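Local coordinates for uncharacterized protein (Pseudomonas protegens, PDB 4KT3) that is a peptidoglycan glycoside hydrolase effector of the type VI secretion system, captured here in complex with its immunity protein, at residues I35-F40 / S70-G75; F138-V143 / G159-L164. All coordinates share one frame; numbering follows the deposited sequence.

Interaction 1 (I35-F40 / S70-G75); sequences ISAVTF and SQYGTG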
loop_
_atom_site.group_PDB
_atom_site.type_symbol
_atom_site.label_atom_id
_atom_site.label_comp_id
_atom_site.label_asym_id
_atom_site.label_seq_id
_atom_site.Cartn_x
_atom_site.Cartn_y
_atom_site.Cartn_z
ATOM N N ILE A 35 -6.354 10.975 5.726
ATOM C CA ILE A 35 -7.126 10.513 6.879
ATOM C C ILE A 35 -7.038 8.987 7.062
ATOM O O ILE A 35 -6.898 8.492 8.190
ATOM C CB ILE A 35 -8.602 10.989 6.784
ATOM C CG1 ILE A 35 -8.684 12.522 6.680
ATOM C CG2 ILE A 35 -9.391 10.517 7.978
ATOM C CD1 ILE A 35 -7.871 13.300 7.728
ATOM N N SER A 36 -7.095 8.248 5.965
ATOM C CA SER A 36 -6.973 6.793 6.021
ATOM C C SER A 36 -5.685 6.409 6.736
ATOM O O SER A 36 -5.679 5.531 7.624
ATOM C CB SER A 36 -6.963 6.228 4.604
ATOM O OG SER A 36 -6.828 4.818 4.602
ATOM N N ALA A 37 -4.580 7.008 6.301
ATOM C CA ALA A 37 -3.279 6.674 6.888
ATOM C C ALA A 37 -3.191 7.059 8.374
ATOM O O ALA A 37 -2.685 6.292 9.195
ATOM C CB ALA A 37 -2.155 7.322 6.082
ATOM N N VAL A 38 -3.674 8.245 8.722
ATOM C CA VAL A 38 -3.644 8.700 10.111
ATOM C C VAL A 38 -4.493 7.781 10.983
ATOM O O VAL A 38 -4.107 7.425 12.086
ATOM C CB VAL A 38 -4.131 10.178 10.235
ATOM C CG1 VAL A 38 -4.362 10.567 11.700
ATOM C CG2 VAL A 38 -3.119 11.122 9.594
ATOM N N THR A 39 -5.652 7.385 10.472
ATOM C CA THR A 39 -6.545 6.499 11.211
ATOM C C THR A 39 -5.824 5.179 11.561
ATOM O O THR A 39 -5.896 4.697 12.683
ATOM C CB THR A 39 -7.829 6.242 10.383
ATOM O OG1 THR A 39 -8.549 7.480 10.228
ATOM C CG2 THR A 39 -8.738 5.221 11.046
ATOM N N PHE A 40 -5.131 4.614 10.589
ATOM C CA PHE A 40 -4.400 3.377 10.799
ATOM C C PHE A 40 -3.313 3.544 11.854
ATOM O O PHE A 40 -3.177 2.728 12.796
ATOM C CB PHE A 40 -3.771 2.927 9.478
ATOM C CG PHE A 40 -2.906 1.708 9.613
ATOM C CD1 PHE A 40 -3.483 0.455 9.719
ATOM C CD2 PHE A 40 -1.529 1.821 9.649
ATOM C CE1 PHE A 40 -2.694 -0.688 9.826
ATOM C CE2 PHE A 40 -0.729 0.690 9.773
ATOM C CZ PHE A 40 -1.316 -0.568 9.864
ATOM N N SER A 70 -0.236 -3.787 4.559
ATOM C CA SER A 70 -1.697 -3.725 4.656
ATOM C C SER A 70 -2.351 -2.536 3.965
ATOM O O SER A 70 -3.558 -2.369 4.073
ATOM C CB SER A 70 -2.113 -3.728 6.135
ATOM O OG SER A 70 -1.857 -2.483 6.764
ATOM N N GLN A 71 -1.547 -1.716 3.293
ATOM C CA GLN A 71 -2.039 -0.491 2.664
ATOM C C GLN A 71 -2.785 0.346 3.719
ATOM O O GLN A 71 -3.939 0.767 3.552
ATOM C CB GLN A 71 -2.932 -0.809 1.454
ATOM C CG GLN A 71 -2.184 -1.518 0.303
ATOM C CD GLN A 71 -1.808 -2.964 0.629
ATOM O OE1 GLN A 71 -0.626 -3.366 0.546
ATOM N NE2 GLN A 71 -2.795 -3.744 1.001
ATOM N N TYR A 72 -2.080 0.595 4.806
ATOM C CA TYR A 72 -2.605 1.340 5.935
ATOM C C TYR A 72 -3.954 0.767 6.363
ATOM O O TYR A 72 -4.926 1.486 6.620
ATOM C CB TYR A 72 -2.687 2.835 5.614
ATOM C CG TYR A 72 -1.354 3.573 5.665
ATOM C CD1 TYR A 72 -0.926 4.169 6.836
ATOM C CD2 TYR A 72 -0.538 3.692 4.533
ATOM C CE1 TYR A 72 0.275 4.863 6.898
ATOM C CE2 TYR A 72 0.681 4.391 4.588
ATOM C CZ TYR A 72 1.061 4.989 5.776
ATOM O OH TYR A 72 2.232 5.710 5.890
ATOM N N GLY A 73 -4.002 -0.557 6.439
ATOM C CA GLY A 73 -5.148 -1.251 6.980
ATOM C C GLY A 73 -6.313 -1.407 6.020
ATOM O O GLY A 73 -7.381 -1.885 6.424
ATOM N N THR A 74 -6.129 -1.023 4.757
ATOM C CA THR A 74 -7.224 -1.089 3.787
ATOM C C THR A 74 -7.254 -2.355 2.934
ATOM O O THR A 74 -8.258 -2.628 2.274
ATOM C CB THR A 74 -7.269 0.156 2.881
ATOM O OG1 THR A 74 -6.132 0.201 2.000
ATOM C CG2 THR A 74 -7.330 1.423 3.722
ATOM N N GLY A 75 -6.169 -3.131 2.936
ATOM C CA GLY A 75 -6.137 -4.352 2.155
ATOM C C GLY A 75 -7.021 -5.440 2.734
ATOM O O GLY A 75 -7.241 -5.482 3.946
HETATM O O HOH W 1 -6.921 3.020 7.683
#

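Interaction 2 (F138-V143 / G159-L164); sequences FAQALV and GFARYL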
loop_
_atom_site.group_PDB
_atom_site.type_symbol
_atom_site.label_atom_id
_atom_site.label_comp_id
_atom_site.label_asym_id
_atom_site.label_seq_id
_atom_site.Cartn_x
_atom_site.Cartn_y
_atom_site.Cartn_z
ATOM N N PHE A 138 16.972 -1.558 8.766
ATOM C CA PHE A 138 15.820 -2.416 9.016
ATOM C C PHE A 138 15.341 -3.084 7.712
ATOM O O PHE A 138 15.150 -4.296 7.658
ATOM C CB PHE A 138 14.695 -1.599 9.675
ATOM C CG PHE A 138 13.430 -2.377 9.914
ATOM C CD1 PHE A 138 13.359 -3.323 10.923
ATOM C CD2 PHE A 138 12.317 -2.174 9.115
ATOM C CE1 PHE A 138 12.191 -4.031 11.150
ATOM C CE2 PHE A 138 11.148 -2.878 9.334
ATOM C CZ PHE A 138 11.086 -3.817 10.339
ATOM N N ALA A 139 15.145 -2.292 6.666
ATOM C CA ALA A 139 14.649 -2.839 5.412
ATOM C C ALA A 139 15.653 -3.841 4.841
ATOM O O ALA A 139 15.280 -4.896 4.329
ATOM C CB ALA A 139 14.389 -1.724 4.423
ATOM N N GLN A 140 16.936 -3.521 4.946
ATOM C CA GLN A 140 17.965 -4.432 4.447
ATOM C C GLN A 140 17.976 -5.761 5.211
ATOM O O GLN A 140 18.161 -6.820 4.619
ATOM C CB GLN A 140 19.335 -3.752 4.483
ATOM C CG GLN A 140 19.453 -2.601 3.472
ATOM C CD GLN A 140 20.498 -1.566 3.859
ATOM O OE1 GLN A 140 21.123 -1.658 4.920
ATOM N NE2 GLN A 140 20.679 -0.562 3.004
ATOM N N ALA A 141 17.741 -5.713 6.517
ATOM C CA ALA A 141 17.688 -6.928 7.318
ATOM C C ALA A 141 16.460 -7.757 6.947
ATOM O O ALA A 141 16.493 -8.991 6.980
ATOM C CB ALA A 141 17.674 -6.585 8.805
ATOM N N LEU A 142 15.377 -7.069 6.598
ATOM C CA LEU A 142 14.150 -7.719 6.178
ATOM C C LEU A 142 14.425 -8.587 4.955
ATOM O O LEU A 142 13.987 -9.738 4.869
ATOM C CB LEU A 142 13.105 -6.651 5.833
ATOM C CG LEU A 142 11.663 -6.856 6.244
ATOM C CD1 LEU A 142 11.535 -7.397 7.652
ATOM C CD2 LEU A 142 10.951 -5.520 6.109
ATOM N N VAL A 143 15.162 -8.033 4.006
ATOM C CA VAL A 143 15.542 -8.782 2.813
ATOM C C VAL A 143 16.493 -9.941 3.121
ATOM O O VAL A 143 16.342 -11.033 2.579
ATOM C CB VAL A 143 16.190 -7.864 1.772
ATOM C CG1 VAL A 143 16.766 -8.678 0.636
ATOM C CG2 VAL A 143 15.158 -6.874 1.256
ATOM N N GLY A 159 14.631 1.918 -4.706
ATOM C CA GLY A 159 14.684 0.495 -4.451
ATOM C C GLY A 159 13.853 0.128 -3.237
ATOM O O GLY A 159 13.231 0.994 -2.600
ATOM N N PHE A 160 13.850 -1.159 -2.905
ATOM C CA PHE A 160 12.997 -1.667 -1.841
ATOM C C PHE A 160 13.257 -0.949 -0.515
ATOM O O PHE A 160 12.318 -0.513 0.165
ATOM C CB PHE A 160 13.201 -3.174 -1.660
ATOM C CG PHE A 160 12.482 -3.735 -0.474
ATOM C CD1 PHE A 160 13.142 -3.907 0.742
ATOM C CD2 PHE A 160 11.143 -4.071 -0.561
ATOM C CE1 PHE A 160 12.474 -4.411 1.842
ATOM C CE2 PHE A 160 10.472 -4.571 0.535
ATOM C CZ PHE A 160 11.140 -4.745 1.740
ATOM N N ALA A 161 14.527 -0.826 -0.141
ATOM C CA ALA A 161 14.864 -0.304 1.182
ATOM C C ALA A 161 14.458 1.156 1.352
ATOM O O ALA A 161 13.887 1.530 2.376
ATOM C CB ALA A 161 16.351 -0.471 1.463
ATOM N N ARG A 162 14.763 1.976 0.353
ATOM C CA ARG A 162 14.473 3.397 0.426
ATOM C C ARG A 162 12.964 3.618 0.460
ATOM O O ARG A 162 12.471 4.504 1.166
ATOM C CB ARG A 162 15.102 4.129 -0.752
ATOM C CG ARG A 162 14.949 5.637 -0.704
ATOM C CD ARG A 162 15.775 6.244 0.417
ATOM N NE ARG A 162 14.987 6.464 1.624
ATOM C CZ ARG A 162 15.498 6.831 2.797
ATOM N NH1 ARG A 162 16.806 7.013 2.932
ATOM N NH2 ARG A 162 14.701 7.013 3.838
ATOM N N TYR A 163 12.231 2.814 -0.314
ATOM C CA TYR A 163 10.781 2.917 -0.363
ATOM C C TYR A 163 10.174 2.604 1.017
ATOM O O TYR A 163 9.335 3.353 1.519
ATOM C CB TYR A 163 10.216 1.995 -1.458
ATOM C CG TYR A 163 8.703 2.037 -1.590
ATOM C CD1 TYR A 163 7.899 1.149 -0.889
ATOM C CD2 TYR A 163 8.084 2.964 -2.410
ATOM C CE1 TYR A 163 6.510 1.197 -0.993
ATOM C CE2 TYR A 163 6.702 3.014 -2.530
ATOM C CZ TYR A 163 5.924 2.126 -1.823
ATOM O OH TYR A 163 4.557 2.161 -1.930
ATOM N N LEU A 164 10.611 1.512 1.640
ATOM C CA LEU A 164 10.085 1.151 2.948
ATOM C C LEU A 164 10.534 2.165 4.000
ATOM O O LEU A 164 9.761 2.538 4.880
ATOM C CB LEU A 164 10.538 -0.248 3.355
ATOM C CG LEU A 164 10.113 -0.732 4.750
ATOM C CD1 LEU A 164 8.613 -0.659 4.930
ATOM C CD2 LEU A 164 10.574 -2.158 4.960
#

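Interaction 1 (I35-F40 / S70-G75)
Ser36 meets the loop first: its OG lies 3.5 Å from Thr74 CG2, while its carbonyl oxygen lies near that of Tyr72. These two acceptors cannot bond each other, so a water donates to both, at 2.8 Å from Ser36 O and 2.7 Å from Tyr72 O. No direct hydrogen bond crosses the contact. One residue on, Ala37 sets its methyl over a face of the Tyr72 ring, CB 3.7 Å from the centroid and off-centre toward the rim, a CH-pi contact.

Phe40 lies against Tyr72, Gly73 and Ser70. With CG trans to the backbone nitrogen (chi1 176°), the ring extends from the helix until Tyr72 CA stands over its face, 3.9 Å from the centroid. The two aromatic rings meet obliquely, planes at 80°, with Phe40 CD2 3.7 Å from Tyr72 CD1. Gly73 adopts a positive phi in the type I' turn from Gln71 to Thr74, and having no side chain it lets Phe40 CD1 come within 3.5 Å of its nitrogen. That N-H is donated to Ser70 OG in an ST motif, and the same hydroxyl is bonded to Ala66 O in the preceding helix. Lysozyme-like hydrolases commonly carry their catalytic glutamate at the end of such a helix, so the turn probably borders the active site.

Helix 35-54 thus packs on the loop between helices 59-70 and 76-81. Phe40 also touches Leu63, Ala66 and Ala67 of helix 59-70, and Tyr72 rests on Val171 of helix 160-174, its hydroxyl bonded to Arg174.

Interaction 2 (F138-V143 / G159-L164)
A close helix-helix crossing built on two alanines, Ala139 and Ala161, brings helix 135-144 against the start of helix 160-174. The local axes approach to 8.7 Å, their N-to-C directions 130° apart. At the centre Ala139 CB sits 3.6 Å from Ala161 CA and 3.8 Å from Ala161 CB; with only methyls between them, the backbones come near enough for their CA atoms to lie 4.9 Å apart.

Larger side chains fill in around this point. Phe160 leaves its helix with CG trans to the backbone nitrogen (chi1 173°), which carries the ring over to the other helix. Ala139 O lies at the edge of that ring, in its plane, 3.8 Å from CE1. Val143 CG2 reaches Phe160 CD1 at 3.6 Å, the two side chains running past each other in opposite directions.

Both helices belong to the alpha-helical body of a lysozyme-clan domain; the side chains meet through apolar atoms, and no hydrogen bond crosses between the helices. On the inner side Leu142 and Leu164 cross at about a right angle, their CD2 methyls 3.6 Å apart. The same Leu164 methyl also approaches Ala139 CB, at 3.9 Å. Leu142 continues onto Leu65 of helix 59-70 and onto Phe121 and Val129 of helix 114-129, while Phe138 packs on Ile168 further along helix 160-174.

Overall arrangement
Interaction 1 closes in the chain before interaction 2 opens. Their centres lie 20 Å apart and their nearest atoms about 8 Å, so they do not touch, yet two helices run between them. Helix 59-70 leads into the loop of interaction 1 and meets Leu142 and Leu164 of interaction 2; helix 160-174 begins in interaction 2 and, near its other end, packs on Ala37 and Tyr72. The Cys32-Cys177 disulfide ties the chain ahead of helix 35-54 to its C-terminus. The lipoprotein chain, the immunity partner, reaches both sites: its Asn96 packs on Tyr72 and is bonded to the Tyr163 hydroxyl.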